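Local coordinates for periplasmic binding protein/LacI transcriptional regulator (Brachyspira murdochii, PDB 4KQC) that probably binds a carbohydrate as the solute-binding component of a bacterial ABC transporter, at residues Gln266-Gln271 with Lys301-Thr306; Leu207-Ser212 with Leu245-Phe250; Gly219-Tyr224 with Asn262-Gly267; Ala118-Lys123 with Glu159-Arg164. All blocks are in the same frame, centred on the assembly; numbering follows the deposited sequence.

Following the chain from the N terminus, contact 4 comes first: after strand 141-146, helix 152-171 returns to helix 113-133, and this loop is closed before any other opens. Contact 2 then opens on strand 208-211, and contact 3 starts on the helix that follows. Strand 246-250 closes contact 2 while contact 3 is still waiting for the loop at 262-267, so these two cross. Contact 1 begins where contact 3 ends, with Gln266 and Gly267 common to both, and closes at strand 301-303. Contacts 1 and 2 build neighbouring parts of one mixed sheet; contact 4 joins two helices packed on it, and contact 3 ties helix 214-223 to the loop between helix 254-261 and strand 267-270.

Contact 1: Gln266-Gln271 with Lys301-Thr306; sequences QGSVTQ and KWYDKT
The Trp302 indole lies across strand 267-270, with Ser268 N and Ser268 O over one face; Ser268 O sits 3.3 Å above the ring plane, offset toward the rim. Val269 CG1 meets the indole edge 4.0 Å from Trp302 CE3, while Gly267 C comes obliquely to Trp302 CH2. With CG anti to the backbone N (chi1 176°), the ring swings back against the glycine, where a CB would clash with it. The Tyr303 ring, on the opposite face of the sheet, has Thr270 N at its edge in plane, and its CE1 lies 3.7 Å from Ser268 CB; its OH bonds to Asp251 O. Strand 301-303 adds the antiparallel edge strand to the otherwise parallel sheet of the second lobe of a type I periplasmic binding protein. Ser268 and Tyr303 form a hydrogen-bonded pair (Tyr303 N to Ser268 O 2.8 Å), as do Thr270 and Lys301. Trp302 NE1 reaches Asp304 OD2 at 3.0 Å, from above the carboxylate plane, and Lys123 makes a cation-pi contact with the indole. With an alanine in place of this tryptophan, a gap would probably open beside Gly267, Asp304 OD2 losing its indole donor and Lys123 its partner. A water bridges Gln266 O and Lys305 N.

Contact 2: Leu207-Ser212 with Leu245-Phe250; sequences LGIYLS and LVVMGF
Tyr210 and Phe250 run side by side, pointing the same way, and meet edge to edge: Tyr210 OH lies 3.5 Å from Phe250 CD2, each near the plane of the other's ring. On the other face of the sheet Leu211 CD1 presses on Val247 CG1 at 3.5 Å, tighter than usual for two methyl groups, and Ile209 CB sits 4.2 Å from Val247 CG2. Val247 reaches this place because its CG1 is anti to the backbone N (chi1 -179°), which turns that methyl to the leucine. Beneath these side chains the two strands are locked by a parallel ladder: Val246 N to Leu207 O, Ile209 N to Val246 O, Met248 N to Ile209 O and Leu211 N to Met248 O, the last 2.8 Å long and almost straight at 178°. The strands are the two arms of a beta-alpha-beta crossover whose helix, 214-223, covers Ile209, Leu211 and Val247 through Phe220. Met248 is a selenomethionine; with Val246 and Tyr210 it faces helix 113-133 instead. Farther out, Phe161 stacks on the Tyr210 ring, and Arg157 takes part in three ways, its carbonyl bonded to Tyr210 OH and its side chain in a cation-pi contact with Phe250. Replacing Phe250 by a serine would take away the phenyl ring and would probably leave a gap beside Tyr210 OH and the Arg157 guanidinium without its aromatic partner. Arg157 NH1 also bonds to Ser212 O, which lies 3.4 Å from Phe250 CB.

Contact 3: Gly219-Tyr224 with Asn262-Gly267; sequences GFLVVY and NGIIQG. With NO3 (nitrate ion), chain F.
The backbones of Phe220-Tyr224 and Ile264-Ile265 stay well apart, the nearest CA atoms, of Tyr224 and Ile264, being 7.7 Å from each other; Phe220 and Leu221, on the last turn of helix 214-223, meet Ile264 and Ile265 through side chains. The helix runs out with Phe220 O taking both Val223 N and Tyr224 N; on the other side helix 254-261 stops in a Schellman motif, where Gly263 carries the positive phi of 82° that glycine tolerates easily. Side chains alone fill the space between. Ile264 CG2 is the atom that does most: set anti to its own backbone N by a chi1 of -58° to CG1, it meets Phe220 at the ring edge, 3.7 Å from CE2 and near the ring plane, and also touches Leu221 CD2 at 4.1 Å. Ile265 approaches the same Phe220 CE2 obliquely through its CG1, at 4.3 Å, and its CD1 end lies beside Leu221 CD1. Behind this apolar patch Leu221 and Ile265 both lean on Ala259 of helix 254-261, and Phe220 touches Val198 of helix 191-199. At the exposed start of the loop, Asn262 ND2 gives a hydrogen bond of 3.1 Å to O3 of a nitrate ion, probably from the crystallisation liquor. The contact packs the C-terminal end of helix 214-223 against the loop that leads from helix 254-261 into strand 267-270, successive alpha/beta units of a type I periplasmic binding protein lobe.

Contact 4: Ala118-Lys123 with Glu159-Arg164; sequences AIVADK and EGFVKR
Arg164 and Phe161 of helix 152-171 pack on Ala118, Ala121 and Asp122 of helix 113-133, the two helices being neighbours in one helical layer of the second lobe's alpha/beta sandwich. The segment axes come within 7.6 Å at a crossing angle of -41°, a close approach allowed by Ala118, Ala121 and Gly160. Arg164, in one of its two modelled conformers, starts with CB resting against two methyls, 3.7 Å from Ala118 CB and 3.8 Å from Ala121 CB. CG passes Ala118 O and comes to 3.3 Å from Asp122 OD1. The chain then bends (chi2 63°), which brings NE round to the aspartate: in this conformer Arg164 NE gives Asp122 OD1 a salt-bridge hydrogen bond of 2.7 Å. It uses the syn lone pair of OD1, which lies near the guanidinium plane, while the carboxylate plane is turned 80° against it. At the tip NH1 goes on to Glu167 of its own helix, giving the guanidinium two acidic partners. One turn back, Phe161 lies against helix 113-133: Ala121 CB sits over its face in a CH-pi contact, 4.2 Å from the centroid, and the Val120 side chain crosses that of Phe161 at about a right angle, its CG1 4.1 Å from Phe161 CE2.

Contact 1: Gln266-Gln271 with Lys301-Thr306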
loop_
_atom_site.group_PDB
_atom_site.type_symbol
_atom_site.label_atom_id
_atom_site.label_comp_id
_atom_site.label_asym_id
_atom_site.label_seq_id
_atom_site.Cartn_x
_atom_site.Cartn_y
_atom_site.Cartn_z
ATOM N N GLN A 266 12.435 -11.216 -2.125
ATOM C CA GLN A 266 13.698 -10.694 -1.607
ATOM C C GLN A 266 13.473 -9.673 -0.512
ATOM O O GLN A 266 14.288 -9.552 0.395
ATOM C CB GLN A 266 14.582 -10.116 -2.721
ATOM C CG GLN A 266 15.025 -11.137 -3.757
ATOM C CD GLN A 266 15.426 -12.473 -3.107
ATOM O OE1 GLN A 266 14.728 -13.514 -3.222
ATOM N NE2 GLN A 266 16.518 -12.425 -2.343
ATOM N N GLY A 267 12.368 -8.942 -0.566
ATOM C CA GLY A 267 12.131 -7.887 0.413
ATOM C C GLY A 267 10.887 -7.148 -0.025
ATOM O O GLY A 267 10.443 -7.320 -1.193
ATOM N N SER A 268 10.404 -6.315 0.860
ATOM C CA SER A 268 9.235 -5.482 0.615
ATOM C C SER A 268 9.300 -4.207 1.383
ATOM O O SER A 268 10.149 -4.018 2.280
ATOM C CB SER A 268 7.952 -6.246 1.025
ATOM O OG SER A 268 7.697 -7.358 0.165
ATOM N N VAL A 269 8.432 -3.264 1.053
ATOM C CA VAL A 269 8.323 -2.050 1.877
ATOM C C VAL A 269 7.114 -2.107 2.760
ATOM O O VAL A 269 6.081 -2.624 2.340
ATOM C CB VAL A 269 8.315 -0.750 1.031
ATOM C CG1 VAL A 269 9.654 -0.551 0.404
ATOM C CG2 VAL A 269 7.258 -0.749 -0.012
ATOM N N THR A 270 7.260 -1.637 3.997
ATOM C CA THR A 270 6.125 -1.627 4.948
ATOM C C THR A 270 5.761 -0.213 5.275
ATOM O O THR A 270 6.592 0.688 5.337
ATOM C CB THR A 270 6.406 -2.387 6.270
ATOM O OG1 THR A 270 5.258 -2.377 7.119
ATOM C CG2 THR A 270 7.595 -1.845 7.047
ATOM N N GLN A 271 4.489 -0.010 5.494
ATOM C CA GLN A 271 4.011 1.242 6.046
ATOM C C GLN A 271 4.150 1.270 7.569
ATOM O O GLN A 271 4.684 0.367 8.150
ATOM C CB GLN A 271 2.553 1.470 5.650
ATOM C CG GLN A 271 2.181 1.312 4.163
ATOM C CD GLN A 271 0.707 1.564 3.937
ATOM O OE1 GLN A 271 0.241 2.715 4.128
ATOM N NE2 GLN A 271 -0.038 0.565 3.582
ATOM N N LYS A 301 9.337 1.775 5.050
ATOM C CA LYS A 301 10.648 1.221 5.352
ATOM C C LYS A 301 10.807 -0.112 4.626
ATOM O O LYS A 301 9.827 -0.903 4.529
ATOM C CB LYS A 301 10.822 0.955 6.839
ATOM C CG LYS A 301 11.006 2.173 7.729
ATOM C CD LYS A 301 11.367 1.667 9.123
ATOM C CE LYS A 301 11.684 2.763 10.114
ATOM N NZ LYS A 301 12.610 3.742 9.517
ATOM N N TRP A 302 12.018 -0.319 4.098
ATOM C CA TRP A 302 12.364 -1.608 3.504
ATOM C C TRP A 302 12.547 -2.628 4.609
ATOM O O TRP A 302 13.211 -2.352 5.620
ATOM C CB TRP A 302 13.684 -1.465 2.726
ATOM C CG TRP A 302 14.206 -2.712 2.137
ATOM C CD1 TRP A 302 15.219 -3.482 2.597
ATOM C CD2 TRP A 302 13.701 -3.361 0.946
ATOM N NE1 TRP A 302 15.424 -4.545 1.740
ATOM C CE2 TRP A 302 14.488 -4.519 0.741
ATOM C CE3 TRP A 302 12.671 -3.076 0.043
ATOM C CZ2 TRP A 302 14.314 -5.360 -0.367
ATOM C CZ3 TRP A 302 12.483 -3.930 -1.014
ATOM C CH2 TRP A 302 13.293 -5.060 -1.208
ATOM N N TYR A 303 12.078 -3.830 4.358
ATOM C CA TYR A 303 12.318 -4.980 5.237
ATOM C C TYR A 303 12.644 -6.216 4.391
ATOM O O TYR A 303 12.180 -6.361 3.224
ATOM C CB TYR A 303 11.228 -5.180 6.231
ATOM C CG TYR A 303 9.971 -5.824 5.693
ATOM C CD1 TYR A 303 9.018 -5.048 5.066
ATOM C CD2 TYR A 303 9.739 -7.173 5.873
ATOM C CE1 TYR A 303 7.876 -5.601 4.638
ATOM C CE2 TYR A 303 8.571 -7.755 5.405
ATOM C CZ TYR A 303 7.673 -6.955 4.776
ATOM O OH TYR A 303 6.533 -7.571 4.316
ATOM N N ASP A 304 13.462 -7.081 4.990
ATOM C CA ASP A 304 13.975 -8.247 4.315
ATOM C C ASP A 304 14.397 -9.239 5.387
ATOM O O ASP A 304 14.139 -9.016 6.559
ATOM C CB ASP A 304 15.057 -7.861 3.288
ATOM C CG ASP A 304 16.326 -7.268 3.918
ATOM O OD1 ASP A 304 16.502 -7.387 5.144
ATOM O OD2 ASP A 304 17.097 -6.632 3.154
ATOM N N LYS A 305 15.073 -10.293 4.975
ATOM C CA LYS A 305 15.441 -11.356 5.922
ATOM C C LYS A 305 16.337 -10.839 7.000
ATOM O O LYS A 305 16.273 -11.317 8.135
ATOM C CB LYS A 305 16.165 -12.481 5.215
ATOM C CG LYS A 305 15.239 -13.534 4.706
ATOM C CD LYS A 305 16.003 -14.826 4.355
ATOM C CE LYS A 305 15.886 -15.900 5.439
ATOM N NZ LYS A 305 16.781 -15.766 6.617
ATOM N N THR A 306 17.136 -9.843 6.669
ATOM C CA THR A 306 18.096 -9.312 7.616
ATOM C C THR A 306 17.474 -8.542 8.769
ATOM O O THR A 306 18.023 -8.554 9.894
ATOM C CB THR A 306 19.116 -8.413 6.907
ATOM O OG1 THR A 306 19.697 -9.150 5.827
ATOM C CG2 THR A 306 20.217 -7.956 7.885
HETATM O O HOH W 1 15.597 -11.160 2.195
#

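Contact 2: Leu207-Ser212 with Leu245-Phe250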
loop_
_atom_site.group_PDB
_atom_site.type_symbol
_atom_site.label_atom_id
_atom_site.label_comp_id
_atom_site.label_asym_id
_atom_site.label_seq_id
_atom_site.Cartn_x
_atom_site.Cartn_y
_atom_site.Cartn_z
ATOM N N LEU A 207 12.999 -10.789 -15.531
ATOM C CA LEU A 207 14.065 -10.850 -14.517
ATOM C C LEU A 207 13.551 -10.550 -13.138
ATOM O O LEU A 207 14.102 -11.040 -12.138
ATOM C CB LEU A 207 15.204 -9.834 -14.789
ATOM C CG LEU A 207 16.056 -9.964 -16.027
ATOM C CD1 LEU A 207 17.120 -8.835 -16.054
ATOM C CD2 LEU A 207 16.695 -11.324 -15.907
ATOM N N GLY A 208 12.536 -9.695 -13.072
ATOM C CA GLY A 208 12.045 -9.260 -11.734
ATOM C C GLY A 208 10.565 -9.024 -11.806
ATOM O O GLY A 208 10.021 -8.808 -12.871
ATOM N N ILE A 209 9.956 -9.029 -10.632
ATOM C CA ILE A 209 8.548 -8.784 -10.485
ATOM C C ILE A 209 8.326 -7.940 -9.266
ATOM O O ILE A 209 8.798 -8.291 -8.158
ATOM C CB ILE A 209 7.811 -10.099 -10.311
ATOM C CG1 ILE A 209 8.042 -11.045 -11.528
ATOM C CG2 ILE A 209 6.346 -9.787 -10.067
ATOM C CD1 ILE A 209 7.456 -12.458 -11.340
ATOM N N TYR A 210 7.667 -6.805 -9.454
ATOM C CA TYR A 210 7.286 -5.904 -8.326
ATOM C C TYR A 210 5.773 -6.125 -8.040
ATOM O O TYR A 210 4.908 -5.996 -8.922
ATOM C CB TYR A 210 7.535 -4.447 -8.694
ATOM C CG TYR A 210 6.842 -3.436 -7.810
ATOM C CD1 TYR A 210 6.832 -3.521 -6.438
ATOM C CD2 TYR A 210 6.220 -2.339 -8.358
ATOM C CE1 TYR A 210 6.265 -2.523 -5.636
ATOM C CE2 TYR A 210 5.602 -1.407 -7.577
ATOM C CZ TYR A 210 5.627 -1.471 -6.241
ATOM O OH TYR A 210 4.996 -0.492 -5.538
ATOM N N LEU A 211 5.487 -6.520 -6.799
ATOM C CA LEU A 211 4.163 -6.776 -6.264
ATOM C C LEU A 211 3.658 -5.573 -5.473
ATOM O O LEU A 211 4.213 -5.277 -4.433
ATOM C CB LEU A 211 4.283 -8.029 -5.373
ATOM C CG LEU A 211 4.891 -9.299 -5.977
ATOM C CD1 LEU A 211 5.239 -10.287 -4.878
ATOM C CD2 LEU A 211 3.939 -9.852 -7.011
ATOM N N SER A 212 2.727 -4.793 -6.028
ATOM C CA SER A 212 2.303 -3.512 -5.444
ATOM C C SER A 212 1.473 -3.592 -4.176
ATOM O O SER A 212 1.270 -2.553 -3.555
ATOM C CB SER A 212 1.657 -2.590 -6.487
ATOM O OG SER A 212 0.414 -3.087 -6.913
ATOM N N LEU A 245 14.540 -15.378 -10.252
ATOM C CA LEU A 245 13.660 -14.228 -10.253
ATOM C C LEU A 245 13.876 -13.370 -9.025
ATOM O O LEU A 245 14.045 -13.923 -7.937
ATOM C CB LEU A 245 12.190 -14.668 -10.290
ATOM C CG LEU A 245 11.711 -15.228 -11.570
ATOM C CD1 LEU A 245 10.368 -15.886 -11.422
ATOM C CD2 LEU A 245 11.520 -14.114 -12.596
ATOM N N VAL A 246 13.911 -12.067 -9.235
ATOM C CA VAL A 246 13.975 -11.068 -8.162
ATOM C C VAL A 246 12.598 -10.482 -7.967
ATOM O O VAL A 246 12.114 -9.760 -8.810
ATOM C CB VAL A 246 14.984 -9.935 -8.449
ATOM C CG1 VAL A 246 15.022 -8.952 -7.286
ATOM C CG2 VAL A 246 16.368 -10.551 -8.708
ATOM N N VAL A 247 11.996 -10.844 -6.855
ATOM C CA VAL A 247 10.617 -10.476 -6.573
ATOM C C VAL A 247 10.578 -9.626 -5.301
ATOM O O VAL A 247 11.187 -9.995 -4.297
ATOM C CB VAL A 247 9.745 -11.734 -6.440
ATOM C CG1 VAL A 247 8.289 -11.360 -6.161
ATOM C CG2 VAL A 247 9.872 -12.643 -7.671
HETATM N N MSE A 248 9.903 -8.491 -5.349
HETATM C CA MSE A 248 9.822 -7.537 -4.212
HETATM C C MSE A 248 8.378 -7.103 -4.068
HETATM O O MSE A 248 7.728 -6.873 -5.080
HETATM C CB MSE A 248 10.785 -6.342 -4.426
HETATM C CG MSE A 248 12.222 -6.880 -4.420
HETATM SE SE MSE A 248 13.377 -5.397 -4.948
HETATM C CE MSE A 248 15.012 -6.431 -4.636
ATOM N N GLY A 249 7.961 -6.830 -2.837
ATOM C CA GLY A 249 6.588 -6.463 -2.563
ATOM C C GLY A 249 6.363 -5.213 -1.752
ATOM O O GLY A 249 7.207 -4.365 -1.594
ATOM N N PHE A 250 5.187 -5.159 -1.193
ATOM C CA PHE A 250 4.657 -3.996 -0.496
ATOM C C PHE A 250 3.678 -4.518 0.577
ATOM O O PHE A 250 2.927 -5.529 0.384
ATOM C CB PHE A 250 3.906 -3.159 -1.520
ATOM C CG PHE A 250 3.838 -1.692 -1.241
ATOM C CD1 PHE A 250 3.259 -1.199 -0.064
ATOM C CD2 PHE A 250 4.351 -0.818 -2.163
ATOM C CE1 PHE A 250 3.213 0.177 0.157
ATOM C CE2 PHE A 250 4.310 0.547 -1.952
ATOM C CZ PHE A 250 3.727 1.033 -0.758
#

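Contact 3: Gly219-Tyr224 with Asn262-Gly267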
loop_
_atom_site.group_PDB
_atom_site.type_symbol
_atom_site.label_atom_id
_atom_site.label_comp_id
_atom_site.label_asym_id
_atom_site.label_seq_id
_atom_site.Cartn_x
_atom_site.Cartn_y
_atom_site.Cartn_z
ATOM N N GLY A 219 -1.467 -13.721 -4.851
ATOM C CA GLY A 219 -1.643 -14.268 -6.168
ATOM C C GLY A 219 -0.376 -14.800 -6.735
ATOM O O GLY A 219 -0.323 -15.861 -7.357
ATOM N N PHE A 220 0.728 -14.062 -6.516
ATOM C CA PHE A 220 2.017 -14.557 -6.971
ATOM C C PHE A 220 2.391 -15.904 -6.315
ATOM O O PHE A 220 2.941 -16.799 -7.013
ATOM C CB PHE A 220 3.073 -13.484 -6.688
ATOM C CG PHE A 220 4.483 -13.967 -6.772
ATOM C CD1 PHE A 220 5.133 -14.092 -7.997
ATOM C CD2 PHE A 220 5.154 -14.346 -5.616
ATOM C CE1 PHE A 220 6.448 -14.541 -8.047
ATOM C CE2 PHE A 220 6.469 -14.824 -5.694
ATOM C CZ PHE A 220 7.079 -14.909 -6.911
ATOM N N LEU A 221 2.036 -16.043 -5.034
ATOM C CA LEU A 221 2.361 -17.221 -4.261
ATOM C C LEU A 221 1.485 -18.428 -4.551
ATOM O O LEU A 221 1.783 -19.519 -4.087
ATOM C CB LEU A 221 2.381 -16.856 -2.772
ATOM C CG LEU A 221 3.516 -15.926 -2.327
ATOM C CD1 LEU A 221 3.284 -15.282 -0.949
ATOM C CD2 LEU A 221 4.858 -16.595 -2.381
ATOM N N VAL A 222 0.411 -18.236 -5.314
ATOM C CA VAL A 222 -0.336 -19.359 -5.919
ATOM C C VAL A 222 0.540 -20.075 -6.917
ATOM O O VAL A 222 0.454 -21.319 -7.042
ATOM C CB VAL A 222 -1.585 -18.839 -6.604
ATOM C CG1 VAL A 222 -2.188 -19.928 -7.512
ATOM C CG2 VAL A 222 -2.553 -18.248 -5.590
ATOM N N VAL A 223 1.402 -19.316 -7.617
ATOM C CA VAL A 223 2.157 -19.846 -8.767
ATOM C C VAL A 223 3.607 -20.219 -8.409
ATOM O O VAL A 223 4.150 -21.251 -8.892
ATOM C CB VAL A 223 2.191 -18.786 -9.891
ATOM C CG1 VAL A 223 2.940 -19.246 -11.110
ATOM C CG2 VAL A 223 0.771 -18.478 -10.310
ATOM N N TYR A 224 4.216 -19.366 -7.612
ATOM C CA TYR A 224 5.633 -19.573 -7.173
ATOM C C TYR A 224 5.673 -19.951 -5.696
ATOM O O TYR A 224 5.139 -19.218 -4.843
ATOM C CB TYR A 224 6.449 -18.329 -7.420
ATOM C CG TYR A 224 6.833 -18.195 -8.864
ATOM C CD1 TYR A 224 7.912 -18.917 -9.394
ATOM C CD2 TYR A 224 6.131 -17.360 -9.733
ATOM C CE1 TYR A 224 8.252 -18.788 -10.701
ATOM C CE2 TYR A 224 6.483 -17.254 -11.034
ATOM C CZ TYR A 224 7.549 -17.963 -11.521
ATOM O OH TYR A 224 7.864 -17.862 -12.833
ATOM N N ASN A 262 11.444 -17.518 3.551
ATOM C CA ASN A 262 11.799 -18.657 2.731
ATOM C C ASN A 262 12.580 -18.303 1.473
ATOM O O ASN A 262 12.846 -19.207 0.669
ATOM C CB ASN A 262 10.497 -19.338 2.275
ATOM C CG ASN A 262 9.766 -20.040 3.384
ATOM O OD1 ASN A 262 10.370 -20.443 4.375
ATOM N ND2 ASN A 262 8.432 -20.192 3.227
ATOM N N GLY A 263 12.860 -17.007 1.225
ATOM C CA GLY A 263 13.671 -16.600 0.108
ATOM C C GLY A 263 13.018 -16.481 -1.263
ATOM O O GLY A 263 13.701 -16.302 -2.272
ATOM N N ILE A 264 11.674 -16.616 -1.311
ATOM C CA ILE A 264 10.910 -16.455 -2.528
ATOM C C ILE A 264 10.766 -14.958 -2.915
ATOM O O ILE A 264 10.863 -14.611 -4.059
ATOM C CB ILE A 264 9.516 -17.134 -2.389
ATOM C CG1 ILE A 264 9.684 -18.634 -2.053
ATOM C CG2 ILE A 264 8.711 -16.941 -3.670
ATOM C CD1 ILE A 264 8.466 -19.248 -1.442
ATOM N N ILE A 265 10.599 -14.111 -1.905
ATOM C CA ILE A 265 10.478 -12.673 -2.103
ATOM C C ILE A 265 11.692 -12.071 -1.417
ATOM O O ILE A 265 11.973 -12.407 -0.255
ATOM C CB ILE A 265 9.124 -12.137 -1.513
ATOM C CG1 ILE A 265 7.962 -12.719 -2.287
ATOM C CG2 ILE A 265 9.112 -10.624 -1.482
ATOM C CD1 ILE A 265 6.593 -12.341 -1.735
ATOM N N GLN A 266 12.435 -11.216 -2.125
ATOM C CA GLN A 266 13.698 -10.694 -1.607
ATOM C C GLN A 266 13.473 -9.673 -0.512
ATOM O O GLN A 266 14.288 -9.552 0.395
ATOM C CB GLN A 266 14.582 -10.116 -2.721
ATOM C CG GLN A 266 15.025 -11.137 -3.757
ATOM C CD GLN A 266 15.426 -12.473 -3.107
ATOM O OE1 GLN A 266 14.728 -13.514 -3.222
ATOM N NE2 GLN A 266 16.518 -12.425 -2.343
ATOM N N GLY A 267 12.368 -8.942 -0.566
ATOM C CA GLY A 267 12.131 -7.887 0.413
ATOM C C GLY A 267 10.887 -7.148 -0.025
ATOM O O GLY A 267 10.443 -7.320 -1.193
HETATM N N NO3 F . 6.230 -21.019 6.450
HETATM O O1 NO3 F . 7.236 -20.658 7.063
HETATM O O2 NO3 F . 4.961 -20.990 7.061
HETATM O O3 NO3 F . 6.341 -21.471 5.134
#

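Contact 4: Ala118-Lys123 with Glu159-Arg164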
loop_
_atom_site.group_PDB
_atom_site.type_symbol
_atom_site.label_atom_id
_atom_site.label_comp_id
_atom_site.label_asym_id
_atom_site.label_seq_id
_atom_site.Cartn_x
_atom_site.Cartn_y
_atom_site.Cartn_z
ATOM N N ALA A 118 9.371 3.849 -4.913
ATOM C CA ALA A 118 10.696 4.207 -5.343
ATOM C C ALA A 118 11.745 3.473 -4.550
ATOM O O ALA A 118 12.802 3.190 -5.108
ATOM C CB ALA A 118 10.900 5.703 -5.301
ATOM N N ILE A 119 11.506 3.162 -3.268
ATOM C CA ILE A 119 12.477 2.389 -2.480
ATOM C C ILE A 119 12.612 1.021 -3.167
ATOM O O ILE A 119 13.717 0.488 -3.339
ATOM C CB ILE A 119 12.037 2.201 -0.998
ATOM C CG1 ILE A 119 11.933 3.547 -0.261
ATOM C CG2 ILE A 119 12.933 1.159 -0.338
ATOM C CD1 ILE A 119 11.224 3.454 1.066
ATOM N N VAL A 120 11.476 0.451 -3.573
ATOM C CA VAL A 120 11.508 -0.870 -4.162
ATOM C C VAL A 120 12.283 -0.770 -5.495
ATOM O O VAL A 120 13.062 -1.646 -5.806
ATOM C CB VAL A 120 10.077 -1.463 -4.354
ATOM C CG1 VAL A 120 10.148 -2.856 -4.975
ATOM C CG2 VAL A 120 9.370 -1.577 -2.996
ATOM N N ALA A 121 12.075 0.296 -6.278
ATOM C CA ALA A 121 12.831 0.463 -7.534
ATOM C C ALA A 121 14.316 0.543 -7.247
ATOM O O ALA A 121 15.104 -0.101 -7.959
ATOM C CB ALA A 121 12.377 1.723 -8.264
ATOM N N ASP A 122 14.675 1.260 -6.211
ATOM C CA ASP A 122 16.150 1.373 -5.877
ATOM C C ASP A 122 16.746 -0.024 -5.612
ATOM O O ASP A 122 17.819 -0.387 -6.150
ATOM C CB ASP A 122 16.391 2.224 -4.619
ATOM C CG ASP A 122 15.998 3.674 -4.770
ATOM O OD1 ASP A 122 16.001 4.234 -5.872
ATOM O OD2 ASP A 122 15.642 4.281 -3.718
ATOM N N LYS A 123 16.053 -0.815 -4.813
ATOM C CA LYS A 123 16.506 -2.158 -4.472
ATOM C C LYS A 123 16.495 -3.071 -5.691
ATOM O O LYS A 123 17.399 -3.918 -5.843
ATOM C CB LYS A 123 15.615 -2.742 -3.366
ATOM C CG LYS A 123 15.659 -2.006 -2.062
ATOM C CD LYS A 123 17.011 -2.117 -1.405
ATOM C CE LYS A 123 16.913 -1.327 -0.095
ATOM N NZ LYS A 123 18.198 -1.394 0.635
ATOM N N GLU A 159 3.430 3.953 -10.527
ATOM C CA GLU A 159 4.131 5.128 -11.115
ATOM C C GLU A 159 5.400 5.398 -10.328
ATOM O O GLU A 159 6.427 5.730 -10.908
ATOM C CB GLU A 159 3.271 6.404 -11.138
ATOM C CG GLU A 159 2.344 6.587 -12.363
ATOM C CD GLU A 159 1.619 7.961 -12.466
ATOM O OE1 GLU A 159 1.665 8.827 -11.542
ATOM O OE2 GLU A 159 0.944 8.157 -13.489
ATOM N N GLY A 160 5.315 5.316 -8.998
ATOM C CA GLY A 160 6.502 5.598 -8.145
ATOM C C GLY A 160 7.697 4.712 -8.501
ATOM O O GLY A 160 8.864 5.167 -8.530
ATOM N N PHE A 161 7.428 3.424 -8.684
ATOM C CA PHE A 161 8.398 2.436 -9.089
ATOM C C PHE A 161 8.888 2.743 -10.521
ATOM O O PHE A 161 10.060 2.782 -10.817
ATOM C CB PHE A 161 7.774 1.016 -8.982
ATOM C CG PHE A 161 8.738 -0.077 -9.403
ATOM C CD1 PHE A 161 8.861 -0.414 -10.729
ATOM C CD2 PHE A 161 9.535 -0.739 -8.473
ATOM C CE1 PHE A 161 9.777 -1.344 -11.152
ATOM C CE2 PHE A 161 10.401 -1.729 -8.886
ATOM C CZ PHE A 161 10.559 -2.000 -10.196
ATOM N N VAL A 162 7.945 2.887 -11.462
ATOM C CA VAL A 162 8.313 3.089 -12.850
ATOM C C VAL A 162 9.230 4.314 -13.005
ATOM O O VAL A 162 10.241 4.256 -13.707
ATOM C CB VAL A 162 7.027 3.185 -13.730
ATOM C CG1 VAL A 162 7.349 3.615 -15.139
ATOM C CG2 VAL A 162 6.392 1.830 -13.759
ATOM N N LYS A 163 8.823 5.442 -12.392
ATOM C CA LYS A 163 9.555 6.722 -12.504
ATOM C C LYS A 163 10.964 6.528 -11.971
ATOM O O LYS A 163 11.944 6.858 -12.641
ATOM C CB LYS A 163 8.841 7.875 -11.749
ATOM C CG LYS A 163 9.462 9.274 -11.893
ATOM C CD LYS A 163 8.858 10.084 -13.054
ATOM C CE LYS A 163 9.556 11.438 -13.296
ATOM N NZ LYS A 163 9.275 12.475 -12.253
ATOM N N ARG A 164 11.087 5.959 -10.779
ATOM C CA ARG A 164 12.420 5.842 -10.188
ATOM C C ARG A 164 13.277 4.825 -10.954
ATOM O O ARG A 164 14.472 5.056 -11.199
ATOM C CB ARG A 164 12.342 5.473 -8.718
ATOM C CG ARG A 164 13.686 5.332 -8.019
ATOM C CD ARG A 164 14.434 6.643 -8.006
ATOM N NE ARG A 164 15.620 6.570 -7.159
ATOM C CZ ARG A 164 16.635 7.435 -7.148
ATOM N NH1 ARG A 164 16.624 8.543 -7.899
ATOM N NH2 ARG A 164 17.670 7.200 -6.356
#